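Local coordinates for type II restriction enzyme MspI (Moraxella sp., PDB 1SA3), which recognises the double-stranded DNA sequence 5'-CCGG-3' and cleaves it after the first cytosine, leaving terminal 5'-phosphates, at residues L72-T85 with K97-Q109. Residues are numbered along the deposited sequence; the frame is centred on the assembly and turned at random.
With NA (sodium ion), chain G.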
# COMPACT_ATOMS: atom_id res chain seq x y z
N LEU E 72 5.12 -0.50 -18.77
CA LEU E 72 6.46 -0.26 -19.29
C LEU E 72 7.03 -1.55 -19.87
O LEU E 72 6.87 -2.62 -19.28
CB LEU E 72 7.41 0.20 -18.18
CG LEU E 72 7.36 1.63 -17.64
CD1 LEU E 72 7.76 1.59 -16.18
CD2 LEU E 72 8.31 2.53 -18.43
N ASP E 73 7.70 -1.44 -21.00
CA ASP E 73 8.32 -2.60 -21.63
C ASP E 73 9.79 -2.66 -21.23
O ASP E 73 10.50 -1.66 -21.31
CB ASP E 73 8.19 -2.51 -23.15
CG ASP E 73 6.74 -2.55 -23.61
OD1 ASP E 73 6.07 -3.58 -23.36
OD2 ASP E 73 6.29 -1.56 -24.21
N LEU E 74 10.23 -3.83 -20.79
CA LEU E 74 11.61 -4.02 -20.37
C LEU E 74 12.60 -3.52 -21.43
O LEU E 74 13.59 -2.88 -21.11
CB LEU E 74 11.86 -5.50 -20.09
CG LEU E 74 13.27 -5.90 -19.64
CD1 LEU E 74 13.68 -5.10 -18.41
CD2 LEU E 74 13.29 -7.40 -19.35
N ASP E 75 12.31 -3.81 -22.70
CA ASP E 75 13.22 -3.39 -23.76
C ASP E 75 13.37 -1.89 -23.94
O ASP E 75 14.31 -1.44 -24.60
CB ASP E 75 12.81 -4.02 -25.09
CG ASP E 75 13.01 -5.52 -25.12
OD1 ASP E 75 13.98 -6.00 -24.47
OD2 ASP E 75 12.22 -6.22 -25.79
N ASN E 76 12.47 -1.10 -23.37
CA ASN E 76 12.56 0.34 -23.52
C ASN E 76 13.35 0.96 -22.36
O ASN E 76 13.67 2.15 -22.38
CB ASN E 76 11.16 0.96 -23.59
CG ASN E 76 10.36 0.51 -24.81
OD1 ASN E 76 10.91 -0.10 -25.73
ND2 ASN E 76 9.06 0.81 -24.84
N ILE E 77 13.68 0.14 -21.36
CA ILE E 77 14.42 0.61 -20.21
C ILE E 77 15.93 0.57 -20.46
O ILE E 77 16.49 -0.49 -20.74
CB ILE E 77 14.08 -0.24 -18.97
CG1 ILE E 77 12.58 -0.17 -18.69
CG2 ILE E 77 14.87 0.25 -17.76
CD1 ILE E 77 12.07 -1.20 -17.71
N ILE E 78 16.57 1.73 -20.36
CA ILE E 78 18.00 1.83 -20.59
C ILE E 78 18.79 1.75 -19.29
O ILE E 78 19.92 1.28 -19.27
CB ILE E 78 18.35 3.16 -21.31
CG1 ILE E 78 17.59 3.25 -22.63
CG2 ILE E 78 19.85 3.25 -21.54
CD1 ILE E 78 17.77 2.05 -23.56
N ASP E 79 18.19 2.23 -18.20
CA ASP E 79 18.86 2.18 -16.91
C ASP E 79 17.84 2.18 -15.79
O ASP E 79 16.72 2.65 -15.96
CB ASP E 79 19.82 3.36 -16.76
CG ASP E 79 20.80 3.17 -15.61
OD1 ASP E 79 21.07 2.01 -15.25
OD2 ASP E 79 21.30 4.18 -15.09
N VAL E 80 18.25 1.65 -14.65
CA VAL E 80 17.37 1.57 -13.49
C VAL E 80 18.20 1.68 -12.22
O VAL E 80 19.36 1.26 -12.18
CB VAL E 80 16.63 0.21 -13.43
CG1 VAL E 80 15.52 0.27 -12.37
CG2 VAL E 80 16.06 -0.15 -14.79
N SER E 81 17.58 2.25 -11.19
CA SER E 81 18.19 2.39 -9.88
C SER E 81 17.04 2.44 -8.88
O SER E 81 15.90 2.75 -9.25
CB SER E 81 19.02 3.67 -9.79
OG SER E 81 18.20 4.82 -9.86
N SER E 82 17.33 2.14 -7.62
CA SER E 82 16.29 2.14 -6.60
C SER E 82 16.87 2.51 -5.25
O SER E 82 18.08 2.41 -5.03
CB SER E 82 15.65 0.76 -6.51
OG SER E 82 16.60 -0.22 -6.13
N SER E 83 16.02 2.93 -4.33
CA SER E 83 16.48 3.30 -3.01
C SER E 83 15.37 3.43 -1.99
O SER E 83 14.21 3.70 -2.34
CB SER E 83 17.25 4.62 -3.07
OG SER E 83 16.36 5.71 -3.24
N ASP E 84 15.73 3.23 -0.73
CA ASP E 84 14.83 3.37 0.39
C ASP E 84 14.46 4.85 0.42
O ASP E 84 15.26 5.69 0.03
CB ASP E 84 15.55 2.99 1.68
CG ASP E 84 14.73 3.29 2.92
OD1 ASP E 84 15.31 3.79 3.91
OD2 ASP E 84 13.51 3.02 2.92
N THR E 85 13.26 5.16 0.88
CA THR E 85 12.83 6.55 0.95
C THR E 85 12.74 6.99 2.40
O THR E 85 12.02 6.41 3.20
CB THR E 85 11.46 6.76 0.28
OG1 THR E 85 11.56 6.42 -1.11
CG2 THR E 85 11.01 8.22 0.41
N LYS E 97 3.54 8.30 2.48
CA LYS E 97 3.34 6.85 2.40
C LYS E 97 4.36 6.14 1.50
O LYS E 97 4.23 4.95 1.21
CB LYS E 97 1.94 6.53 1.88
CG LYS E 97 0.82 7.07 2.75
CD LYS E 97 0.73 6.33 4.07
CE LYS E 97 -0.39 6.87 4.94
NZ LYS E 97 -0.03 6.85 6.39
N THR E 98 5.39 6.86 1.07
CA THR E 98 6.39 6.28 0.19
C THR E 98 7.49 5.54 0.94
O THR E 98 8.24 6.15 1.71
CB THR E 98 7.01 7.37 -0.71
OG1 THR E 98 5.96 8.02 -1.44
CG2 THR E 98 8.00 6.77 -1.69
N ASP E 99 7.60 4.24 0.71
CA ASP E 99 8.60 3.42 1.38
C ASP E 99 9.91 3.35 0.62
O ASP E 99 10.97 3.16 1.23
CB ASP E 99 8.10 1.98 1.56
CG ASP E 99 6.96 1.87 2.55
OD1 ASP E 99 7.05 2.52 3.61
OD2 ASP E 99 5.99 1.13 2.29
N ALA E 100 9.84 3.49 -0.70
CA ALA E 100 11.03 3.41 -1.54
C ALA E 100 10.70 3.88 -2.94
O ALA E 100 9.53 4.08 -3.27
CB ALA E 100 11.52 1.97 -1.60
N THR E 101 11.72 4.05 -3.76
CA THR E 101 11.52 4.48 -5.13
C THR E 101 12.40 3.73 -6.12
O THR E 101 13.46 3.20 -5.76
CB THR E 101 11.81 5.99 -5.31
OG1 THR E 101 13.20 6.25 -5.04
CG2 THR E 101 10.97 6.81 -4.36
N ILE E 102 11.94 3.68 -7.36
CA ILE E 102 12.68 3.07 -8.47
C ILE E 102 12.64 4.14 -9.55
O ILE E 102 11.58 4.74 -9.79
CB ILE E 102 11.98 1.82 -9.04
CG1 ILE E 102 11.89 0.73 -7.98
CG2 ILE E 102 12.75 1.31 -10.28
CD1 ILE E 102 11.10 -0.48 -8.45
N ARG E 103 13.78 4.42 -10.17
CA ARG E 103 13.82 5.39 -11.27
C ARG E 103 14.23 4.66 -12.54
O ARG E 103 15.26 3.97 -12.57
CB ARG E 103 14.81 6.52 -10.98
CG ARG E 103 14.97 7.47 -12.17
CD ARG E 103 15.93 8.62 -11.87
NE ARG E 103 15.41 9.50 -10.83
CZ ARG E 103 14.41 10.36 -11.00
NH1 ARG E 103 13.79 10.46 -12.17
NH2 ARG E 103 14.01 11.11 -9.98
N PHE E 104 13.43 4.79 -13.59
CA PHE E 104 13.74 4.15 -14.86
C PHE E 104 14.18 5.22 -15.84
O PHE E 104 13.55 6.27 -15.93
CB PHE E 104 12.53 3.45 -15.46
CG PHE E 104 11.98 2.34 -14.63
CD1 PHE E 104 10.93 2.57 -13.74
CD2 PHE E 104 12.49 1.05 -14.74
CE1 PHE E 104 10.40 1.52 -12.99
CE2 PHE E 104 11.96 0.01 -13.99
CZ PHE E 104 10.91 0.25 -13.12
N THR E 105 15.26 4.95 -16.57
CA THR E 105 15.75 5.90 -17.56
C THR E 105 15.50 5.29 -18.93
O THR E 105 15.79 4.11 -19.17
CB THR E 105 17.26 6.16 -17.38
OG1 THR E 105 17.48 6.75 -16.10
CG2 THR E 105 17.78 7.11 -18.46
N PHE E 106 14.94 6.09 -19.83
CA PHE E 106 14.61 5.62 -21.17
C PHE E 106 15.63 6.04 -22.24
O PHE E 106 16.62 6.70 -21.94
CB PHE E 106 13.20 6.11 -21.53
CG PHE E 106 12.18 5.80 -20.47
CD1 PHE E 106 11.56 6.82 -19.75
CD2 PHE E 106 11.85 4.48 -20.17
CE1 PHE E 106 10.63 6.53 -18.74
CE2 PHE E 106 10.93 4.18 -19.16
CZ PHE E 106 10.32 5.21 -18.45
N HIS E 107 15.39 5.65 -23.48
CA HIS E 107 16.32 5.95 -24.57
C HIS E 107 16.64 7.42 -24.84
O HIS E 107 17.79 7.76 -25.09
CB HIS E 107 15.81 5.32 -25.87
CG HIS E 107 14.60 6.00 -26.42
ND1 HIS E 107 13.37 5.97 -25.79
CD2 HIS E 107 14.42 6.74 -27.54
CE1 HIS E 107 12.50 6.67 -26.48
NE2 HIS E 107 13.11 7.15 -27.55
N ASN E 108 15.63 8.29 -24.80
CA ASN E 108 15.86 9.71 -25.08
C ASN E 108 16.33 10.49 -23.87
O ASN E 108 16.25 11.72 -23.85
CB ASN E 108 14.57 10.34 -25.62
CG ASN E 108 13.46 10.36 -24.59
OD1 ASN E 108 13.47 9.56 -23.65
ND2 ASN E 108 12.50 11.25 -24.78
N GLN E 109 16.83 9.78 -22.86
CA GLN E 109 17.33 10.39 -21.63
C GLN E 109 16.22 10.84 -20.68
O GLN E 109 16.50 11.45 -19.65
CB GLN E 109 18.23 11.59 -21.95
CG GLN E 109 19.74 11.32 -21.85
CD GLN E 109 20.24 10.36 -22.89
OE1 GLN E 109 19.94 9.16 -22.86
NE2 GLN E 109 21.03 10.87 -23.84
NA NA G . 11.47 2.07 3.61
O HOH W 1 12.91 3.70 -24.29
O HOH W 2 17.42 5.13 -13.99
O HOH W 3 13.78 6.73 -2.49
O HOH W 4 11.06 4.21 4.33
O HOH W 5 9.43 1.60 4.79
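Thr98 meets Thr85 where the two antiparallel strands run into the metal site, its CG2 methyl lying 3.6 Å from Thr85 OG1. Its own hydroxyl bonds Ile198 O. The backbone O of Asp99 binds the sodium ion and also accepts the amide of Thr85, which comes from well above the carbonyl plane. Asp84 OD2 binds the same ion, 2.4 Å from the sodium. With CG anti to the backbone N (chi1 172°), the Asp84 carboxylate swings back to the ion beside Asp99 O. Glu35 and two waters are further ligands. Asp99 OD1 takes a hydrogen bond from one of these waters, OD2 bonds Ile118 N, and the residue packs on a DNA phosphate. Thr101 exchanges two backbone bonds with Ser83. A single water joins Thr101 OG1, Ser83 OG and Thr85 OG1, so three hydroxyls share one partner. Ile102 turns to the other face, where its CG2 lies 3.6 Å from Val80 CG1. Arg103 N and O pair with Ser81. Phe104 lies on the same face as Ile102 and Val80. Leu72 CD1 sits over one side of its ring, towards the rim, and Ile102 CG2 lies over the opposite side. Ile77 CD1 comes obliquely to Phe104 CD2 at 3.7 Å, and helix 57-69 adds Leu67. Thr105 O accepts both Ile78 N and Asp79 N, a classic beta bulge; the Ile78 bond is 2.8 Å (N to O). Phe106 has Asn76 O at its ring edge. His107 ND1 reaches that carbonyl through a water. Strand 77-84 is outermost in the five-stranded mixed sheet, with 100-106 its neighbour. The sodium site, built from the Asp84 carboxylate, the Asp99 carbonyl and Glu35, is consistent with the active site of a PD-(D/E)XK nuclease.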